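Long-range contacts in adenine phosphoribosyltransferase (Leishmania donovani, PDB 1QB7), which probably catalyses the salvage of adenine, joining the base to 5-phospho-alpha-D-ribose 1-diphosphate to give AMP and diphosphate: residues V98-A103 and E126-R131; I111-Y116 and A154-Q159; A17-L22 and S201-D206. All blocks are in the same frame, centred on the assembly; numbering follows the deposited sequence. Where two conformers were deposited one is given.

Contact 1 (V98-A103 and E126-R131); sequences VLMRKA and EVMTIR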
ATOM      1  N   VAL A  98       6.983  -4.969  -7.237  1.00 13.78           N
ATOM      2  CA  VAL A  98       6.234  -6.217  -7.131  1.00 13.47           C
ATOM      3  C   VAL A  98       5.543  -6.301  -5.760  1.00 13.15           C
ATOM      4  O   VAL A  98       6.075  -5.829  -4.752  1.00 13.15           O
ATOM      5  CB  VAL A  98       7.164  -7.440  -7.369  1.00 13.73           C
ATOM      6  CG1 VAL A  98       6.363  -8.737  -7.354  1.00 13.50           C
ATOM      7  CG2 VAL A  98       7.902  -7.289  -8.700  1.00 12.50           C
ATOM      8  N   LEU A  99       4.353  -6.895  -5.737  1.00 12.46           N
ATOM      9  CA  LEU A  99       3.564  -7.015  -4.514  1.00 13.51           C
ATOM     10  C   LEU A  99       3.563  -8.407  -3.896  1.00 12.21           C
ATOM     11  O   LEU A  99       3.292  -9.394  -4.578  1.00 13.62           O
ATOM     12  CB  LEU A  99       2.101  -6.649  -4.798  1.00 14.45           C
ATOM     13  CG  LEU A  99       1.653  -5.244  -5.193  1.00 16.54           C
ATOM     14  CD1 LEU A  99       2.263  -4.796  -6.505  1.00 16.84           C
ATOM     15  CD2 LEU A  99       0.144  -5.256  -5.306  1.00 17.67           C
ATOM     16  N   MET A 100       3.878  -8.490  -2.609  1.00 12.08           N
ATOM     17  CA  MET A 100       3.809  -9.774  -1.927  1.00 13.18           C
ATOM     18  C   MET A 100       2.516  -9.722  -1.114  1.00 11.93           C
ATOM     19  O   MET A 100       2.368  -8.895  -0.213  1.00 13.31           O
ATOM     20  CB  MET A 100       5.010 -10.022  -1.016  1.00 13.90           C
ATOM     21  CG  MET A 100       4.978 -11.410  -0.390  1.00 14.65           C
ATOM     22  SD  MET A 100       6.414 -11.811   0.607  1.00 16.14           S
ATOM     23  CE  MET A 100       5.965 -11.055   2.159  1.00 14.97           C
ATOM     24  N   ARG A 101       1.563 -10.570  -1.479  1.00 12.66           N
ATOM     25  CA  ARG A 101       0.272 -10.599  -0.803  1.00 14.17           C
ATOM     26  C   ARG A 101      -0.200 -12.029  -0.580  1.00 15.27           C
ATOM     27  O   ARG A 101       0.382 -12.973  -1.114  1.00 15.85           O
ATOM     28  CB  ARG A 101      -0.784  -9.884  -1.655  1.00 14.48           C
ATOM     29  CG  ARG A 101      -0.314  -8.626  -2.386  1.00 15.02           C
ATOM     30  CD  ARG A 101      -1.494  -7.876  -2.984  1.00 13.47           C
ATOM     31  NE  ARG A 101      -2.364  -7.389  -1.923  1.00 15.11           N
ATOM     32  CZ  ARG A 101      -3.463  -6.666  -2.104  1.00 16.15           C
ATOM     33  NH1 ARG A 101      -3.864  -6.340  -3.324  1.00 16.73           N
ATOM     34  NH2 ARG A 101      -4.170  -6.283  -1.053  1.00 15.27           N
ATOM     35  N   LYS A 102      -1.251 -12.188   0.223  1.00 16.41           N
ATOM     36  CA  LYS A 102      -1.830 -13.504   0.452  1.00 16.24           C
ATOM     37  C   LYS A 102      -2.441 -13.920  -0.884  1.00 16.82           C
ATOM     38  O   LYS A 102      -2.795 -13.064  -1.697  1.00 17.09           O
ATOM     39  CB  LYS A 102      -2.904 -13.454   1.542  1.00 18.37           C
ATOM     40  CG  LYS A 102      -2.346 -13.346   2.950  1.00 22.30           C
ATOM     41  CD  LYS A 102      -3.433 -13.510   4.000  1.00 33.22           C
ATOM     42  CE  LYS A 102      -2.878 -13.310   5.412  1.00 38.10           C
ATOM     43  NZ  LYS A 102      -1.754 -14.246   5.706  1.00 42.30           N
ATOM     44  N   ALA A 103      -2.548 -15.224  -1.119  1.00 16.84           N
ATOM     45  CA  ALA A 103      -3.092 -15.748  -2.370  1.00 17.29           C
ATOM     46  C   ALA A 103      -4.448 -15.167  -2.758  1.00 16.57           C
ATOM     47  O   ALA A 103      -4.675 -14.848  -3.923  1.00 17.51           O
ATOM     48  CB  ALA A 103      -3.163 -17.276  -2.324  1.00 16.29           C
ATOM     49  N   GLU A 126       1.969 -16.722   8.097  1.00 31.98           N
ATOM     50  CA  GLU A 126       1.206 -16.369   6.906  1.00 28.96           C
ATOM     51  C   GLU A 126       1.836 -16.900   5.629  1.00 25.84           C
ATOM     52  O   GLU A 126       3.038 -16.766   5.410  1.00 23.84           O
ATOM     53  CB  GLU A 126       1.090 -14.852   6.776  1.00 30.33           C
ATOM     54  CG  GLU A 126       0.689 -14.132   8.045  1.00 37.34           C
ATOM     55  CD  GLU A 126       0.724 -12.626   7.878  1.00 39.63           C
ATOM     56  OE1 GLU A 126      -0.209 -12.083   7.252  1.00 43.96           O
ATOM     57  OE2 GLU A 126       1.686 -11.986   8.361  1.00 42.48           O
ATOM     58  N   VAL A 127       1.023 -17.538   4.800  1.00 21.47           N
ATOM     59  CA  VAL A 127       1.499 -18.028   3.522  1.00 19.62           C
ATOM     60  C   VAL A 127       1.345 -16.818   2.597  1.00 20.12           C
ATOM     61  O   VAL A 127       0.241 -16.295   2.438  1.00 20.04           O
ATOM     62  CB  VAL A 127       0.637 -19.200   3.008  1.00 17.16           C
ATOM     63  CG1 VAL A 127       1.081 -19.619   1.609  1.00 15.54           C
ATOM     64  CG2 VAL A 127       0.731 -20.371   3.974  1.00 18.43           C
ATOM     65  N   MET A 128       2.461 -16.333   2.057  1.00 19.60           N
ATOM     66  CA  MET A 128       2.449 -15.177   1.164  1.00 17.10           C
ATOM     67  C   MET A 128       2.806 -15.582  -0.262  1.00 16.42           C
ATOM     68  O   MET A 128       3.414 -16.629  -0.482  1.00 16.36           O
ATOM     69  CB  MET A 128       3.402 -14.104   1.687  1.00 18.76           C
ATOM     70  CG  MET A 128       3.023 -13.563   3.067  1.00 18.78           C
ATOM     71  SD  MET A 128       1.460 -12.654   3.074  1.00 21.66           S
ATOM     72  CE  MET A 128       1.991 -11.101   2.395  1.00 19.02           C
ATOM     73  N   THR A 129       2.421 -14.752  -1.232  1.00 15.67           N
ATOM     74  CA  THR A 129       2.673 -15.049  -2.641  1.00 15.08           C
ATOM     75  C   THR A 129       3.124 -13.858  -3.485  1.00 14.43           C
ATOM     76  O   THR A 129       3.076 -12.704  -3.061  1.00 14.64           O
ATOM     77  CB  THR A 129       1.386 -15.578  -3.348  1.00 15.71           C
ATOM     78  OG1 THR A 129       0.444 -14.504  -3.499  1.00 14.61           O
ATOM     79  CG2 THR A 129       0.732 -16.700  -2.557  1.00 15.06           C
ATOM     80  N   ILE A 130       3.575 -14.187  -4.689  1.00 15.54           N
ATOM     81  CA  ILE A 130       3.961 -13.222  -5.715  1.00 15.32           C
ATOM     82  C   ILE A 130       3.530 -13.932  -6.996  1.00 15.53           C
ATOM     83  O   ILE A 130       3.424 -15.163  -7.021  1.00 15.74           O
ATOM     84  CB  ILE A 130       5.498 -12.924  -5.810  1.00 14.42           C
ATOM     85  CG1 ILE A 130       6.288 -14.196  -6.118  1.00 17.23           C
ATOM     86  CG2 ILE A 130       5.996 -12.185  -4.568  1.00 14.02           C
ATOM     87  CD1 ILE A 130       7.734 -13.933  -6.449  1.00 15.61           C
ATOM     88  N   ARG A 131       3.232 -13.168  -8.038  1.00 13.99           N
ATOM     89  CA  ARG A 131       2.830 -13.774  -9.293  1.00 14.09           C
ATOM     90  C   ARG A 131       4.046 -14.451  -9.917  1.00 15.69           C
ATOM     91  O   ARG A 131       5.152 -13.913  -9.900  1.00 16.90           O
ATOM     92  CB  ARG A 131       2.266 -12.722 -10.253  1.00 13.27           C
ATOM     93  CG  ARG A 131       1.587 -13.315 -11.491  1.00 14.39           C
ATOM     94  CD  ARG A 131       1.250 -12.262 -12.542  1.00 12.45           C
ATOM     95  NE  ARG A 131       2.454 -11.687 -13.136  1.00 13.16           N
ATOM     96  CZ  ARG A 131       3.021 -10.546 -12.750  1.00 14.94           C
ATOM     97  NH1 ARG A 131       2.488  -9.816 -11.772  1.00 13.90           N
ATOM     98  NH2 ARG A 131       4.125 -10.124 -13.353  1.00 14.86           N
TER
HETATM   99  O   HOH W   1       3.098 -10.426  -7.169  1.00 17.80           O
HETATM  100  O   HOH W   2      -1.823 -17.608   5.346  1.00 58.57           O
HETATM  101  O   HOH W   3      -1.613 -17.200   0.749  1.00 20.90           O
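The carbonyl oxygen of Arg-101 is gripped twice by Thr-129. The backbone N of Thr-129 reaches Arg-101 O at 2.7 Å and its hydroxyl OG1 reaches the same oxygen at 2.8 Å. The two donors come from opposite faces of the carbonyl plane. In return Arg-101 N gives a hydrogen bond to Thr-129 O at 3.1 Å. The two residues thus form a single antiparallel hydrogen-bonded bridge. It joins the chain of strand 97-100, an outer strand of the central phosphoribosyltransferase sheet, to strand 129-131, which runs roughly antiparallel to it. The threonine torsion explains the second grip: at chi1 71° OG1 sits between the backbone N and the carbonyl carbon. OG1 also bonds Asn-106.

Beside the bridge, Met-100 and Met-128 cross at about a right angle, with Met-100 CG 3.7 Å from Met-128 CB. Met-128 bends at chi2 and chi3, which brings its CE back over the backbone to 3.4 Å from Met-100 O. Helix 152-163 packs on Met-100 through Thr-153 and Leu-160. The guanidinium of Arg-101 leaves the contact for a salt bridge with Asp-79.

At one end, a water joins Leu-99 O to Arg-131 N. The more exposed end lies near the metal site: the side chain of Glu-126 is about 4 Å from that of Thr-153, a magnesium ligand. Here Lys-102 runs extended and then turns at chi4 (-57°) toward Glu-126. This brings Lys-102 NZ within 3.1 Å of Glu-126 OE1, in a salt bridge that uses the anti lone pair of the carboxylate oxygen.

Contact 2 (I111-Y116 and A154-Q159); sequences IRSEPY and ALSGLQ
Three hydrogen bonds tie Ser-113 and Glu-114 to Ser-156 and Gln-159 on the side of helix 152-163. The first is between hydroxyls: Ser-113 OG and Ser-156 OG lie 2.7 Å apart. Ser-113 holds its OG between its own backbone N and carbonyl carbon (chi1 65°). There it can meet Ser-156 and also pair with Met-128 N.

The other two bonds come from one amide group. Gln-159 OE1 accepts from Glu-114 N at 2.9 Å, and Gln-159 NE2 gives to Glu-114 O at 2.9 Å. One glutamine side chain therefore serves both backbone polar atoms of a single residue. The fit is not flat. Glu-114 N stands above the plane of the glutamine carbonyl, 38° out of it, and NE2 stands above the plane of the Glu-114 carbonyl. Two bonds at its two ends fix the rotation of the amide. Gln-159 reaches them with its chain extended beyond CG. The carboxylate of Glu-114 takes no part here and bonds Gly-228 N of the second subunit.

The apolar part is small. Leu-155 CD2 lies over one face of the Tyr-116 ring in a CH-pi contact, 3.9 Å from the centroid and 15° off the ring normal. It is offset toward CE2, its nearest ring atom at 3.8 Å.

The contact fastens the chain leaving strand 110-112 to the helix that follows the magnesium- and AMP-binding loop. Tyr-116 also rests on Ala-190 of helix 182-192. Earlier in the same segment, Ile-111 and Arg-112 pair in parallel with a strand of the second subunit.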
ATOM      1  N   ILE A 111       3.113 -18.054  -6.779  1.00 17.04           N
ATOM      2  CA  ILE A 111       4.095 -18.898  -6.109  1.00 18.37           C
ATOM      3  C   ILE A 111       3.836 -18.594  -4.635  1.00 17.80           C
ATOM      4  O   ILE A 111       3.809 -17.426  -4.256  1.00 17.47           O
ATOM      5  CB  ILE A 111       5.560 -18.480  -6.418  1.00 19.68           C
ATOM      6  CG1 ILE A 111       5.815 -18.470  -7.928  1.00 19.14           C
ATOM      7  CG2 ILE A 111       6.539 -19.431  -5.707  1.00 17.18           C
ATOM      8  CD1 ILE A 111       7.205 -18.002  -8.312  1.00 18.33           C
ATOM      9  N   ARG A 112       3.605 -19.619  -3.815  1.00 17.02           N
ATOM     10  CA  ARG A 112       3.356 -19.395  -2.389  1.00 16.97           C
ATOM     11  C   ARG A 112       4.555 -19.767  -1.524  1.00 17.20           C
ATOM     12  O   ARG A 112       5.310 -20.683  -1.856  1.00 16.28           O
ATOM     13  CB  ARG A 112       2.114 -20.155  -1.912  1.00 17.16           C
ATOM     14  CG  ARG A 112       2.269 -21.666  -1.868  1.00 19.10           C
ATOM     15  CD  ARG A 112       1.103 -22.313  -1.135  1.00 20.45           C
ATOM     16  NE  ARG A 112       1.251 -23.764  -1.032  1.00 23.70           N
ATOM     17  CZ  ARG A 112       0.723 -24.629  -1.889  1.00 24.85           C
ATOM     18  NH1 ARG A 112      -0.004 -24.193  -2.912  1.00 29.61           N
ATOM     19  NH2 ARG A 112       0.913 -25.930  -1.721  1.00 25.24           N
ATOM     20  N   SER A 113       4.723 -19.049  -0.415  1.00 16.56           N
ATOM     21  CA  SER A 113       5.824 -19.298   0.511  1.00 15.37           C
ATOM     22  C   SER A 113       5.540 -20.512   1.399  1.00 16.87           C
ATOM     23  O   SER A 113       4.417 -21.009   1.452  1.00 16.95           O
ATOM     24  CB  SER A 113       6.098 -18.061   1.373  1.00 14.73           C
ATOM     25  OG  SER A 113       5.004 -17.770   2.225  1.00 15.59           O
ATOM     26  N   GLU A 114       6.566 -20.974   2.105  1.00 18.11           N
ATOM     27  CA  GLU A 114       6.446 -22.139   2.973  1.00 17.48           C
ATOM     28  C   GLU A 114       6.925 -21.769   4.363  1.00 17.84           C
ATOM     29  O   GLU A 114       8.056 -22.073   4.743  1.00 18.16           O
ATOM     30  CB  GLU A 114       7.287 -23.281   2.405  1.00 19.12           C
ATOM     31  CG  GLU A 114       6.864 -23.686   1.002  1.00 22.92           C
ATOM     32  CD  GLU A 114       7.743 -24.755   0.383  1.00 27.02           C
ATOM     33  OE1 GLU A 114       8.762 -25.141   0.999  1.00 32.76           O
ATOM     34  OE2 GLU A 114       7.411 -25.208  -0.734  1.00 25.88           O
ATOM     35  N   PRO A 115       6.062 -21.097   5.148  1.00 18.25           N
ATOM     36  CA  PRO A 115       6.432 -20.690   6.505  1.00 16.38           C
ATOM     37  C   PRO A 115       6.701 -21.864   7.444  1.00 19.72           C
ATOM     38  O   PRO A 115       6.192 -22.969   7.240  1.00 17.30           O
ATOM     39  CB  PRO A 115       5.225 -19.863   6.951  1.00 15.81           C
ATOM     40  CG  PRO A 115       4.086 -20.458   6.184  1.00 16.56           C
ATOM     41  CD  PRO A 115       4.679 -20.687   4.826  1.00 14.69           C
ATOM     42  N   TYR A 116       7.539 -21.627   8.450  1.00 21.40           N
ATOM     43  CA  TYR A 116       7.860 -22.654   9.440  1.00 24.05           C
ATOM     44  C   TYR A 116       6.651 -22.845  10.353  1.00 27.26           C
ATOM     45  O   TYR A 116       5.770 -21.983  10.408  1.00 27.92           O
ATOM     46  CB  TYR A 116       9.051 -22.225  10.301  1.00 25.81           C
ATOM     47  CG  TYR A 116      10.372 -22.111   9.577  1.00 30.18           C
ATOM     48  CD1 TYR A 116      10.607 -22.780   8.373  1.00 31.96           C
ATOM     49  CD2 TYR A 116      11.406 -21.351  10.120  1.00 34.17           C
ATOM     50  CE1 TYR A 116      11.846 -22.695   7.730  1.00 33.95           C
ATOM     51  CE2 TYR A 116      12.639 -21.259   9.490  1.00 36.25           C
ATOM     52  CZ  TYR A 116      12.855 -21.932   8.299  1.00 36.38           C
ATOM     53  OH  TYR A 116      14.088 -21.834   7.698  1.00 39.80           O
ATOM     54  N   ALA A 154       9.308 -11.546   6.216  1.00 14.19           N
ATOM     55  CA  ALA A 154      10.634 -11.317   5.640  1.00 15.97           C
ATOM     56  C   ALA A 154      11.140 -12.645   5.080  1.00 16.11           C
ATOM     57  O   ALA A 154      11.664 -12.702   3.961  1.00 17.52           O
ATOM     58  CB  ALA A 154      11.606 -10.770   6.698  1.00 12.95           C
ATOM     59  N   LEU A 155      10.938 -13.714   5.853  1.00 16.83           N
ATOM     60  CA  LEU A 155      11.345 -15.050   5.444  1.00 16.17           C
ATOM     61  C   LEU A 155      10.548 -15.487   4.214  1.00 14.81           C
ATOM     62  O   LEU A 155      11.096 -16.135   3.319  1.00 14.33           O
ATOM     63  CB  LEU A 155      11.170 -16.056   6.588  1.00 19.18           C
ATOM     64  CG  LEU A 155      11.469 -17.526   6.240  1.00 22.23           C
ATOM     65  CD1 LEU A 155      12.930 -17.709   5.840  1.00 22.18           C
ATOM     66  CD2 LEU A 155      11.130 -18.420   7.418  1.00 24.59           C
ATOM     67  N   SER A 156       9.262 -15.138   4.164  1.00 13.42           N
ATOM     68  CA  SER A 156       8.448 -15.487   2.995  1.00 14.74           C
ATOM     69  C   SER A 156       9.022 -14.803   1.756  1.00 14.35           C
ATOM     70  O   SER A 156       9.079 -15.390   0.670  1.00 13.98           O
ATOM     71  CB  SER A 156       6.996 -15.065   3.191  1.00 14.81           C
ATOM     72  OG  SER A 156       6.297 -16.048   3.931  1.00 17.05           O
ATOM     73  N   GLY A 157       9.476 -13.567   1.948  1.00 14.02           N
ATOM     74  CA  GLY A 157      10.067 -12.801   0.866  1.00 14.91           C
ATOM     75  C   GLY A 157      11.314 -13.476   0.338  1.00 14.57           C
ATOM     76  O   GLY A 157      11.481 -13.605  -0.868  1.00 16.11           O
ATOM     77  N   LEU A 158      12.178 -13.927   1.245  1.00 16.08           N
ATOM     78  CA  LEU A 158      13.418 -14.605   0.869  1.00 15.89           C
ATOM     79  C   LEU A 158      13.121 -15.884   0.090  1.00 15.41           C
ATOM     80  O   LEU A 158      13.733 -16.145  -0.938  1.00 15.92           O
ATOM     81  CB  LEU A 158      14.246 -14.934   2.119  1.00 17.44           C
ATOM     82  CG  LEU A 158      14.570 -13.759   3.051  1.00 20.57           C
ATOM     83  CD1 LEU A 158      15.311 -14.248   4.289  1.00 19.49           C
ATOM     84  CD2 LEU A 158      15.383 -12.718   2.315  1.00 19.13           C
ATOM     85  N   GLN A 159      12.158 -16.666   0.565  1.00 15.61           N
ATOM     86  CA  GLN A 159      11.790 -17.911  -0.100  1.00 15.87           C
ATOM     87  C   GLN A 159      11.282 -17.664  -1.516  1.00 15.84           C
ATOM     88  O   GLN A 159      11.675 -18.355  -2.452  1.00 16.05           O
ATOM     89  CB  GLN A 159      10.718 -18.646   0.707  1.00 16.59           C
ATOM     90  CG  GLN A 159      11.192 -19.145   2.063  1.00 17.43           C
ATOM     91  CD  GLN A 159      10.076 -19.759   2.886  1.00 19.96           C
ATOM     92  OE1 GLN A 159       8.899 -19.443   2.703  1.00 17.40           O
ATOM     93  NE2 GLN A 159      10.446 -20.630   3.821  1.00 21.02           N
TER

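Contact 3 (A17-L22 and S201-D206); sequences ALSQLL and SLLSDD
Leu-22 CD1 presses against Leu-202 CB at 3.5 Å, closer than carbon atoms usually pack. This is the tight part of the contact. Leu-22 holds CG anti to its carbonyl carbon (chi1 -75°) and sends CD1 across to the base of Leu-202. Further out along Leu-202, both methyls meet Leu-18 CD2; the distance from Leu-18 CD2 to Leu-202 CD1 is 4.0 Å. Both helix leucines run obliquely to the Leu-202 side chain. Leu-203 reaches the helix with its two methyls at different places. Leu-203 CD2 lies 3.9 Å from Leu-22 CB. Leu-203 CD1 comes within 3.6 Å of the carbonyl oxygen Ser-19 O.

The helix is 17-25, near the amino terminus. It faces the place where the chain turns a corner at Leu-202, between strand 199-201 of the central phosphoribosyltransferase sheet and strand 203-204 of a small parallel sheet. Helix 51-67 covers another part of this apolar layer, with Ala-56 and Phe-60 on Leu-18 and Thr-53 on Leu-22.

At Ser-19, by contrast, the contact is partly water-mediated. No direct hydrogen bond crosses between the two segments. A water bridges them instead: it accepts from Ser-19 OG at 2.8 Å and donates to Leu-202 O at 2.7 Å. After the corner, Ser-204 OG accepts from Asp-206 N in an ST turn, and Asp-205 O bonds NH2 of Arg-40, a residue of the adenine pocket.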
ATOM      1  N   ALA A  17      20.119  12.977   9.665  1.00 22.77           N
ATOM      2  CA  ALA A  17      18.889  13.762   9.669  1.00 23.00           C
ATOM      3  C   ALA A  17      17.629  12.886   9.549  1.00 22.97           C
ATOM      4  O   ALA A  17      16.609  13.172  10.175  1.00 24.20           O
ATOM      5  CB  ALA A  17      18.926  14.805   8.551  1.00 22.33           C
ATOM      6  N   LEU A  18      17.709  11.818   8.759  1.00 21.28           N
ATOM      7  CA  LEU A  18      16.578  10.911   8.576  1.00 21.07           C
ATOM      8  C   LEU A  18      16.241  10.161   9.869  1.00 20.69           C
ATOM      9  O   LEU A  18      15.066   9.993  10.212  1.00 20.53           O
ATOM     10  CB  LEU A  18      16.864   9.913   7.446  1.00 21.01           C
ATOM     11  CG  LEU A  18      15.876   8.751   7.256  1.00 19.31           C
ATOM     12  CD1 LEU A  18      14.448   9.260   7.062  1.00 19.97           C
ATOM     13  CD2 LEU A  18      16.311   7.907   6.074  1.00 18.75           C
ATOM     14  N   SER A  19      17.273   9.698  10.569  1.00 19.49           N
ATOM     15  CA  SER A  19      17.091   8.976  11.824  1.00 20.22           C
ATOM     16  C   SER A  19      16.430   9.876  12.862  1.00 21.38           C
ATOM     17  O   SER A  19      15.546   9.453  13.615  1.00 21.24           O
ATOM     18  CB  SER A  19      18.442   8.495  12.346  1.00 18.40           C
ATOM     19  OG  SER A  19      18.310   7.922  13.629  1.00 18.88           O
ATOM     20  N   GLN A  20      16.873  11.127  12.880  1.00 22.32           N
ATOM     21  CA  GLN A  20      16.367  12.139  13.791  1.00 24.04           C
ATOM     22  C   GLN A  20      14.908  12.455  13.491  1.00 23.18           C
ATOM     23  O   GLN A  20      14.092  12.578  14.399  1.00 22.96           O
ATOM     24  CB  GLN A  20      17.195  13.418  13.639  1.00 27.49           C
ATOM     25  CG  GLN A  20      18.662  13.271  13.996  1.00 34.05           C
ATOM     26  CD  GLN A  20      18.890  13.297  15.485  1.00 40.92           C
ATOM     27  OE1 GLN A  20      19.407  14.276  16.021  1.00 45.30           O
ATOM     28  NE2 GLN A  20      18.491  12.225  16.173  1.00 44.95           N
ATOM     29  N   LEU A  21      14.594  12.597  12.207  1.00 22.17           N
ATOM     30  CA  LEU A  21      13.247  12.919  11.760  1.00 21.00           C
ATOM     31  C   LEU A  21      12.273  11.795  12.103  1.00 19.39           C
ATOM     32  O   LEU A  21      11.139  12.049  12.501  1.00 19.37           O
ATOM     33  CB  LEU A  21      13.270  13.196  10.255  1.00 22.14           C
ATOM     34  CG  LEU A  21      12.140  13.993   9.607  1.00 25.04           C
ATOM     35  CD1 LEU A  21      11.765  15.197  10.444  1.00 26.63           C
ATOM     36  CD2 LEU A  21      12.595  14.428   8.231  1.00 25.18           C
ATOM     37  N   LEU A  22      12.732  10.556  11.963  1.00 17.72           N
ATOM     38  CA  LEU A  22      11.914   9.386  12.273  1.00 18.28           C
ATOM     39  C   LEU A  22      11.617   9.317  13.764  1.00 18.54           C
ATOM     40  O   LEU A  22      10.493   9.028  14.169  1.00 18.34           O
ATOM     41  CB  LEU A  22      12.621   8.105  11.825  1.00 16.59           C
ATOM     42  CG  LEU A  22      12.621   7.844  10.322  1.00 16.36           C
ATOM     43  CD1 LEU A  22      13.584   6.720   9.982  1.00 16.51           C
ATOM     44  CD2 LEU A  22      11.214   7.507   9.871  1.00 13.22           C
ATOM     45  N   SER A 201      17.852  -1.168   8.613  1.00 16.86           N
ATOM     46  CA  SER A 201      16.749  -0.447   9.240  1.00 16.72           C
ATOM     47  C   SER A 201      17.156   1.010   9.399  1.00 16.95           C
ATOM     48  O   SER A 201      18.339   1.310   9.577  1.00 17.58           O
ATOM     49  CB  SER A 201      16.422  -1.048  10.607  1.00 15.60           C
ATOM     50  OG  SER A 201      15.268  -0.454  11.165  0.50 17.52           O
ATOM     51  N   LEU A 202      16.177   1.909   9.333  1.00 14.91           N
ATOM     52  CA  LEU A 202      16.439   3.337   9.465  1.00 15.99           C
ATOM     53  C   LEU A 202      16.352   3.814  10.919  1.00 16.80           C
ATOM     54  O   LEU A 202      16.958   4.824  11.282  1.00 17.60           O
ATOM     55  CB  LEU A 202      15.473   4.131   8.586  1.00 15.57           C
ATOM     56  CG  LEU A 202      15.424   3.705   7.113  1.00 16.82           C
ATOM     57  CD1 LEU A 202      14.339   4.480   6.389  1.00 15.25           C
ATOM     58  CD2 LEU A 202      16.784   3.909   6.452  1.00 17.41           C
ATOM     59  N   LEU A 203      15.616   3.075  11.744  1.00 15.17           N
ATOM     60  CA  LEU A 203      15.455   3.424  13.149  1.00 16.02           C
ATOM     61  C   LEU A 203      15.151   2.186  13.985  1.00 15.93           C
ATOM     62  O   LEU A 203      14.465   1.275  13.530  1.00 16.12           O
ATOM     63  CB  LEU A 203      14.317   4.434  13.326  1.00 14.47           C
ATOM     64  CG  LEU A 203      14.185   5.059  14.721  1.00 16.28           C
ATOM     65  CD1 LEU A 203      15.259   6.123  14.900  1.00 17.03           C
ATOM     66  CD2 LEU A 203      12.808   5.675  14.921  1.00 16.07           C
ATOM     67  N   SER A 204      15.693   2.150  15.199  1.00 16.83           N
ATOM     68  CA  SER A 204      15.449   1.053  16.129  1.00 16.95           C
ATOM     69  C   SER A 204      14.345   1.517  17.073  1.00 17.23           C
ATOM     70  O   SER A 204      14.327   2.679  17.472  1.00 17.43           O
ATOM     71  CB  SER A 204      16.705   0.751  16.947  1.00 17.50           C
ATOM     72  OG  SER A 204      16.384  -0.058  18.066  1.00 21.27           O
ATOM     73  N   ASP A 205      13.439   0.624  17.457  1.00 18.74           N
ATOM     74  CA  ASP A 205      12.375   1.039  18.366  1.00 21.87           C
ATOM     75  C   ASP A 205      12.933   1.466  19.730  1.00 22.44           C
ATOM     76  O   ASP A 205      12.228   2.081  20.524  1.00 22.42           O
ATOM     77  CB  ASP A 205      11.289  -0.036  18.509  1.00 23.38           C
ATOM     78  CG  ASP A 205      11.704  -1.175  19.406  1.00 26.12           C
ATOM     79  OD1 ASP A 205      12.868  -1.625  19.301  1.00 27.37           O
ATOM     80  OD2 ASP A 205      10.854  -1.624  20.208  1.00 27.64           O
ATOM     81  N   ASP A 206      14.205   1.158  19.986  1.00 22.62           N
ATOM     82  CA  ASP A 206      14.845   1.560  21.232  1.00 22.36           C
ATOM     83  C   ASP A 206      14.985   3.073  21.267  1.00 22.20           C
ATOM     84  O   ASP A 206      15.153   3.662  22.334  1.00 23.69           O
ATOM     85  CB  ASP A 206      16.216   0.900  21.390  1.00 25.19           C
ATOM     86  CG  ASP A 206      16.887   1.244  22.722  0.50 27.98           C
ATOM     87  OD1 ASP A 206      16.260   1.015  23.782  0.50 29.98           O
ATOM     88  OD2 ASP A 206      18.028   1.762  22.715  0.50 27.93           O
TER
HETATM   89  O   HOH W   4      18.660   5.133  13.304  1.00 16.36           O

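Contacts 1 and 2 are neighbours, with centres about 9 Å apart. They share the two-stranded antiparallel sheet of strands 110-112 and 129-131, and probable backbone bonds link Met-128 O to Ser-113 N and Ile-130 O to Ile-111 N. Their segments alternate along the chain. Together they join this small sheet to strand 97-100 and to helix 152-163. Both also touch the second subunit, so the small sheet belongs to the dimer interface region. Contact 3 lies across the chain's centre, about 28 Å from contact 1 and about 27 Å from contact 2, between centres. Its segments enclose the other two in sequence, joining the amino-terminal helix 17-25 to the turn between strands 199-201 and 203-204.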